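L544 (Acanthamoeba polyphaga mimivirus, PDB 4AMQ) probably acts as a metal-dependent nucleotidyl transferase, a virion protein with a possible part in transcription-coupled DNA repair. Local coordinates at residues 248-256 with 370-381. Sequence-based numbering, arbitrary orientation.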
ATOM      1  N   LEU A 248       9.134  12.277 -10.383  1.00 30.34           N
ATOM      2  CA  LEU A 248      10.139  12.938  -9.558  1.00 32.92           C
ATOM      3  C   LEU A 248      10.874  11.926  -8.684  1.00 32.30           C
ATOM      4  O   LEU A 248      12.015  12.154  -8.288  1.00 30.94           O
ATOM      5  CB  LEU A 248       9.500  14.008  -8.667  1.00 30.53           C
ATOM      6  CG  LEU A 248       8.916  15.259  -9.325  1.00 33.47           C
ATOM      7  CD1 LEU A 248       8.234  16.124  -8.278  1.00 31.71           C
ATOM      8  CD2 LEU A 248       9.989  16.051 -10.057  1.00 34.43           C
ATOM      9  N   PHE A 249      10.206  10.814  -8.379  1.00 29.80           N
ATOM     10  CA  PHE A 249      10.774   9.775  -7.522  1.00 31.66           C
ATOM     11  C   PHE A 249      12.014   9.114  -8.138  1.00 33.22           C
ATOM     12  O   PHE A 249      13.004   8.888  -7.442  1.00 33.30           O
ATOM     13  CB  PHE A 249       9.718   8.720  -7.165  1.00 32.59           C
ATOM     14  CG  PHE A 249       8.673   9.204  -6.193  1.00 33.62           C
ATOM     15  CD1 PHE A 249       7.803  10.226  -6.537  1.00 30.55           C
ATOM     16  CD2 PHE A 249       8.567   8.638  -4.931  1.00 35.05           C
ATOM     17  CE1 PHE A 249       6.843  10.672  -5.637  1.00 35.88           C
ATOM     18  CE2 PHE A 249       7.611   9.080  -4.032  1.00 38.64           C
ATOM     19  CZ  PHE A 249       6.747  10.096  -4.386  1.00 29.88           C
ATOM     20  N   PRO A 250      11.963   8.785  -9.438  1.00 31.50           N
ATOM     21  CA  PRO A 250      13.200   8.313 -10.077  1.00 40.49           C
ATOM     22  C   PRO A 250      14.288   9.386 -10.035  1.00 36.84           C
ATOM     23  O   PRO A 250      15.459   9.067  -9.827  1.00 31.22           O
ATOM     24  CB  PRO A 250      12.771   8.051 -11.523  1.00 37.51           C
ATOM     25  CG  PRO A 250      11.308   7.764 -11.432  1.00 41.20           C
ATOM     26  CD  PRO A 250      10.795   8.647 -10.325  1.00 32.35           C
ATOM     27  N   LEU A 251      13.903  10.646 -10.217  1.00 33.35           N
ATOM     28  CA  LEU A 251      14.865  11.743 -10.173  1.00 36.02           C
ATOM     29  C   LEU A 251      15.508  11.860  -8.796  1.00 33.53           C
ATOM     30  O   LEU A 251      16.709  12.092  -8.684  1.00 36.31           O
ATOM     31  CB  LEU A 251      14.205  13.068 -10.561  1.00 36.27           C
ATOM     32  CG  LEU A 251      13.606  13.165 -11.964  1.00 38.11           C
ATOM     33  CD1 LEU A 251      13.122  14.582 -12.234  1.00 39.57           C
ATOM     34  CD2 LEU A 251      14.616  12.733 -13.016  1.00 44.52           C
ATOM     35  N   ARG A 252      14.707  11.700  -7.747  1.00 35.34           N
ATOM     36  CA  ARG A 252      15.227  11.782  -6.387  1.00 34.40           C
ATOM     37  C   ARG A 252      16.252  10.679  -6.143  1.00 35.66           C
ATOM     38  O   ARG A 252      17.259  10.893  -5.471  1.00 33.43           O
ATOM     39  CB  ARG A 252      14.097  11.716  -5.352  1.00 34.19           C
ATOM     40  CG  ARG A 252      14.587  11.801  -3.908  1.00 33.54           C
ATOM     41  CD  ARG A 252      13.436  11.946  -2.921  1.00 41.56           C
ATOM     42  NE  ARG A 252      12.503  10.825  -2.988  1.00 39.64           N
ATOM     43  CZ  ARG A 252      11.416  10.709  -2.232  1.00 41.19           C
ATOM     44  NH1 ARG A 252      11.115  11.647  -1.341  1.00 34.31           N
ATOM     45  NH2 ARG A 252      10.627   9.652  -2.366  1.00 41.49           N
ATOM     46  N   PHE A 253      15.996   9.498  -6.695  1.00 32.22           N
ATOM     47  CA  PHE A 253      16.951   8.407  -6.591  1.00 35.93           C
ATOM     48  C   PHE A 253      18.232   8.755  -7.348  1.00 35.07           C
ATOM     49  O   PHE A 253      19.335   8.537  -6.849  1.00 34.51           O
ATOM     50  CB  PHE A 253      16.359   7.101  -7.122  1.00 37.94           C
ATOM     51  CG  PHE A 253      17.297   5.929  -7.023  1.00 42.16           C
ATOM     52  CD1 PHE A 253      17.371   5.180  -5.859  1.00 38.95           C
ATOM     53  CD2 PHE A 253      18.113   5.582  -8.092  1.00 40.01           C
ATOM     54  CE1 PHE A 253      18.239   4.102  -5.762  1.00 43.97           C
ATOM     55  CE2 PHE A 253      18.980   4.508  -8.003  1.00 41.66           C
ATOM     56  CZ  PHE A 253      19.042   3.764  -6.835  1.00 38.53           C
ATOM     57  N   TYR A 254      18.079   9.307  -8.547  1.00 35.35           N
ATOM     58  CA  TYR A 254      19.228   9.672  -9.369  1.00 38.09           C
ATOM     59  C   TYR A 254      20.134  10.663  -8.643  1.00 41.33           C
ATOM     60  O   TYR A 254      21.357  10.534  -8.674  1.00 42.51           O
ATOM     61  CB  TYR A 254      18.776  10.260 -10.709  1.00 39.43           C
ATOM     62  CG  TYR A 254      19.914  10.588 -11.654  1.00 42.70           C
ATOM     63  CD1 TYR A 254      20.551  11.821 -11.605  1.00 40.64           C
ATOM     64  CD2 TYR A 254      20.351   9.662 -12.595  1.00 45.59           C
ATOM     65  CE1 TYR A 254      21.593  12.126 -12.466  1.00 44.05           C
ATOM     66  CE2 TYR A 254      21.392   9.955 -13.461  1.00 43.25           C
ATOM     67  CZ  TYR A 254      22.008  11.187 -13.392  1.00 45.62           C
ATOM     68  OH  TYR A 254      23.043  11.481 -14.251  1.00 50.18           O
ATOM     69  N   PHE A 255      19.526  11.643  -7.979  1.00 37.09           N
ATOM     70  CA  PHE A 255      20.276  12.705  -7.317  1.00 37.40           C
ATOM     71  C   PHE A 255      20.461  12.469  -5.822  1.00 35.48           C
ATOM     72  O   PHE A 255      20.761  13.407  -5.083  1.00 38.35           O
ATOM     73  CB  PHE A 255      19.583  14.055  -7.524  1.00 37.61           C
ATOM     74  CG  PHE A 255      19.652  14.570  -8.934  1.00 38.03           C
ATOM     75  CD1 PHE A 255      20.824  15.128  -9.424  1.00 41.95           C
ATOM     76  CD2 PHE A 255      18.545  14.514  -9.763  1.00 39.33           C
ATOM     77  CE1 PHE A 255      20.892  15.610 -10.719  1.00 40.18           C
ATOM     78  CE2 PHE A 255      18.606  14.993 -11.061  1.00 45.31           C
ATOM     79  CZ  PHE A 255      19.783  15.543 -11.538  1.00 44.86           C
ATOM     80  N   LYS A 256      20.284  11.230  -5.372  1.00 31.26           N
ATOM     81  CA  LYS A 256      20.289  10.947  -3.934  1.00 38.10           C
ATOM     82  C   LYS A 256      21.593  11.378  -3.258  1.00 42.86           C
ATOM     83  O   LYS A 256      21.594  11.769  -2.090  1.00 40.77           O
ATOM     84  CB  LYS A 256      20.022   9.462  -3.663  1.00 40.44           C
ATOM     85  CG  LYS A 256      21.271   8.599  -3.723  1.00 43.87           C
ATOM     86  CD  LYS A 256      21.141   7.487  -4.744  1.00 45.68           C
ATOM     87  CE  LYS A 256      20.579   6.231  -4.111  1.00 47.46           C
ATOM     88  NZ  LYS A 256      21.447   5.768  -2.993  1.00 57.26           N
ATOM     89  N   ILE A 370      18.709  18.772 -15.905  1.00 49.89           N
ATOM     90  CA  ILE A 370      19.984  18.778 -15.203  1.00 49.44           C
ATOM     91  C   ILE A 370      20.770  17.521 -15.558  1.00 50.35           C
ATOM     92  O   ILE A 370      21.997  17.488 -15.465  1.00 51.45           O
ATOM     93  CB  ILE A 370      19.786  18.887 -13.678  1.00 48.26           C
ATOM     94  CG1 ILE A 370      19.161  20.240 -13.329  1.00 50.89           C
ATOM     95  CG2 ILE A 370      21.104  18.717 -12.948  1.00 45.81           C
ATOM     96  CD1 ILE A 370      19.078  20.514 -11.846  1.00 45.15           C
ATOM     97  N   ILE A 371      20.043  16.491 -15.977  1.00 50.55           N
ATOM     98  CA  ILE A 371      20.643  15.245 -16.441  1.00 51.64           C
ATOM     99  C   ILE A 371      20.994  15.351 -17.924  1.00 57.37           C
ATOM    100  O   ILE A 371      20.261  15.973 -18.690  1.00 57.76           O
ATOM    101  CB  ILE A 371      19.679  14.060 -16.221  1.00 46.56           C
ATOM    102  CG1 ILE A 371      19.361  13.901 -14.731  1.00 47.34           C
ATOM    103  CG2 ILE A 371      20.254  12.774 -16.792  1.00 46.29           C
ATOM    104  CD1 ILE A 371      18.337  12.831 -14.424  1.00 41.66           C
ATOM    105  N   PRO A 372      22.136  14.768 -18.327  1.00 60.55           N
ATOM    106  CA  PRO A 372      22.552  14.779 -19.739  1.00 58.70           C
ATOM    107  C   PRO A 372      21.621  13.961 -20.640  1.00 63.92           C
ATOM    108  O   PRO A 372      21.329  12.809 -20.313  1.00 65.55           O
ATOM    109  CB  PRO A 372      23.940  14.128 -19.697  1.00 64.44           C
ATOM    110  CG  PRO A 372      24.416  14.319 -18.284  1.00 61.28           C
ATOM    111  CD  PRO A 372      23.179  14.217 -17.444  1.00 56.82           C
ATOM    112  N   LYS A 373      21.185  14.542 -21.758  1.00 59.30           N
ATOM    113  CA  LYS A 373      20.234  13.900 -22.670  1.00 63.95           C
ATOM    114  C   LYS A 373      20.539  12.425 -22.956  1.00 67.67           C
ATOM    115  O   LYS A 373      19.620  11.608 -23.093  1.00 64.09           O
ATOM    116  CB  LYS A 373      20.146  14.683 -23.987  1.00 67.43           C
ATOM    117  CG  LYS A 373      19.279  14.027 -25.068  1.00 70.02           C
ATOM    118  CD  LYS A 373      17.802  14.028 -24.693  1.00 73.76           C
ATOM    119  CE  LYS A 373      16.964  13.226 -25.685  1.00 83.20           C
ATOM    120  NZ  LYS A 373      16.281  12.070 -25.033  1.00 75.06           N
ATOM    121  N   GLU A 374      21.825  12.092 -23.043  1.00 66.54           N
ATOM    122  CA  GLU A 374      22.244  10.724 -23.318  1.00 68.39           C
ATOM    123  C   GLU A 374      21.851   9.794 -22.176  1.00 67.44           C
ATOM    124  O   GLU A 374      21.452   8.651 -22.400  1.00 70.65           O
ATOM    125  CB  GLU A 374      23.755  10.666 -23.541  1.00 69.97           C
ATOM    126  CG  GLU A 374      24.574  11.296 -22.416  1.00 72.06           C
ATOM    127  CD  GLU A 374      26.021  10.840 -22.418  1.00 77.95           C
ATOM    128  OE1 GLU A 374      26.297   9.738 -22.938  1.00 81.07           O
ATOM    129  OE2 GLU A 374      26.883  11.579 -21.896  1.00 76.62           O
ATOM    130  N   ASP A 375      21.968  10.292 -20.949  1.00 65.38           N
ATOM    131  CA  ASP A 375      21.656   9.502 -19.767  1.00 66.55           C
ATOM    132  C   ASP A 375      20.180   9.599 -19.400  1.00 66.20           C
ATOM    133  O   ASP A 375      19.632   8.705 -18.759  1.00 66.54           O
ATOM    134  CB  ASP A 375      22.497   9.971 -18.575  1.00 64.73           C
ATOM    135  CG  ASP A 375      23.986   9.909 -18.845  1.00 67.57           C
ATOM    136  OD1 ASP A 375      24.395   9.143 -19.741  1.00 69.80           O
ATOM    137  OD2 ASP A 375      24.748  10.615 -18.148  1.00 63.72           O
ATOM    138  N   ARG A 376      19.542  10.695 -19.799  1.00 61.45           N
ATOM    139  CA  ARG A 376      18.167  10.955 -19.388  1.00 64.54           C
ATOM    140  C   ARG A 376      17.186   9.993 -20.054  1.00 64.32           C
ATOM    141  O   ARG A 376      16.020   9.908 -19.663  1.00 63.53           O
ATOM    142  CB  ARG A 376      17.796  12.425 -19.630  1.00 59.96           C
ATOM    143  CG  ARG A 376      16.757  12.687 -20.704  1.00 59.60           C
ATOM    144  CD  ARG A 376      16.512  14.176 -20.804  1.00 59.63           C
ATOM    145  NE  ARG A 376      17.780  14.895 -20.834  1.00 55.33           N
ATOM    146  CZ  ARG A 376      17.899  16.208 -20.668  1.00 57.25           C
ATOM    147  NH1 ARG A 376      16.826  16.952 -20.459  1.00 61.76           N
ATOM    148  NH2 ARG A 376      19.089  16.785 -20.710  1.00 51.27           N
ATOM    149  N   LYS A 377      17.682   9.251 -21.041  1.00 68.08           N
ATOM    150  CA  LYS A 377      16.889   8.240 -21.737  1.00 70.74           C
ATOM    151  C   LYS A 377      16.477   7.087 -20.820  1.00 68.22           C
ATOM    152  O   LYS A 377      15.300   6.728 -20.748  1.00 65.18           O
ATOM    153  CB  LYS A 377      17.673   7.694 -22.935  1.00 75.49           C
ATOM    154  CG  LYS A 377      17.017   6.515 -23.651  1.00 78.81           C
ATOM    155  CD  LYS A 377      17.986   5.882 -24.642  1.00 81.40           C
ATOM    156  CE  LYS A 377      17.359   4.716 -25.388  1.00 82.70           C
ATOM    157  NZ  LYS A 377      18.360   3.971 -26.202  1.00 76.77           N
ATOM    158  N   LEU A 378      17.451   6.507 -20.126  1.00 70.37           N
ATOM    159  CA  LEU A 378      17.197   5.332 -19.298  1.00 67.69           C
ATOM    160  C   LEU A 378      17.405   5.583 -17.805  1.00 63.62           C
ATOM    161  O   LEU A 378      18.002   4.751 -17.104  1.00 62.29           O
ATOM    162  CB  LEU A 378      18.083   4.169 -19.744  1.00 72.41           C
ATOM    163  CG  LEU A 378      17.791   3.574 -21.122  1.00 78.78           C
ATOM    164  CD1 LEU A 378      18.931   2.663 -21.552  1.00 79.07           C
ATOM    165  CD2 LEU A 378      16.468   2.823 -21.130  1.00 78.61           C
ATOM    166  N   CYS A 379      16.907   6.717 -17.319  1.00 66.80           N
ATOM    167  CA  CYS A 379      16.931   6.983 -15.885  1.00 63.99           C
ATOM    168  C   CYS A 379      15.990   6.031 -15.166  1.00 57.74           C
ATOM    169  O   CYS A 379      14.861   5.838 -15.597  1.00 60.42           O
ATOM    170  CB  CYS A 379      16.542   8.432 -15.577  1.00 65.29           C
ATOM    171  SG  CYS A 379      16.321   8.814 -13.821  1.00 63.32           S
ATOM    172  N   CYS A 380      16.454   5.445 -14.065  1.00 62.03           N
ATOM    173  CA  CYS A 380      17.803   5.702 -13.573  1.00 67.24           C
ATOM    174  C   CYS A 380      18.467   4.444 -13.020  1.00 63.01           C
ATOM    175  O   CYS A 380      18.561   4.273 -11.806  1.00 64.64           O
ATOM    176  CB  CYS A 380      17.783   6.787 -12.495  1.00 61.58           C
ATOM    177  SG  CYS A 380      16.178   7.565 -12.258  1.00 59.61           S
ATOM    178  N   LEU A 381      18.942   3.581 -13.916  1.00 68.72           N
ATOM    179  CA  LEU A 381      19.647   2.363 -13.525  1.00 63.50           C
ATOM    180  C   LEU A 381      20.587   1.901 -14.633  1.00 68.61           C
ATOM    181  O   LEU A 381      21.581   2.562 -14.936  1.00 68.66           O
ATOM    182  CB  LEU A 381      18.659   1.245 -13.180  1.00 63.33           C
ATOM    183  CG  LEU A 381      17.802   1.410 -11.922  1.00 65.37           C
ATOM    184  CD1 LEU A 381      16.731   0.335 -11.852  1.00 60.88           C
ATOM    185  CD2 LEU A 381      18.667   1.386 -10.670  1.00 62.21           C
TER
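Tyr254 swings its ring off helix 248-254 with CG anti to the backbone N (chi1 -177°), and Ile371 turns CG1 back beside its own N (chi1 -61°) to meet it. The end of the isoleucine side chain stands over one face of the ring. Its CD1 sits 3.8 Å from the centroid of the Tyr254 ring, 13° off the normal, a CH-pi contact over the centre of that face. Ile371 CG1 is shared by two rings, at 3.6 Å from both Tyr254 CE1 and Phe255 CZ. Phe255 is the first residue to leave the helical conformation, and its ring reaches back to Ile370 as well, with CZ 3.7 Å from CG2. Leu251, one turn before Phe255, adds its CD2 branch at 4.0 Å from Ile371 CD1.

Cys379 and Cys380 form a vicinal disulfide, which closes an eight-membered ring, with a cis peptide between them. The disulfide meets Tyr254 and, nearer the start of the helix, Pro250, though the fit at Pro250 is doubtful in the model. Cys380 CB lies at the edge of the Tyr254 ring, near its plane, 3.9 Å from CD2. Cys379 SG makes an oblique sulfur-aromatic contact with the same ring. No hydrogen bond joins the two segments, so the contact is essentially apolar.

The contact belongs to the helical part of the protein; almost all of the chain between its segments is helix. Helix 334-368 backs Leu251 through Phe364, Tyr367 and Ile368. Ile261 of helix 259-272 touches Phe255 and Ile370. Backbone hydrogen bonds of Cys379 with Leu237 and of Cys380 with Leu235 tie the chain's last modelled residues to the loop preceding helix 248-254.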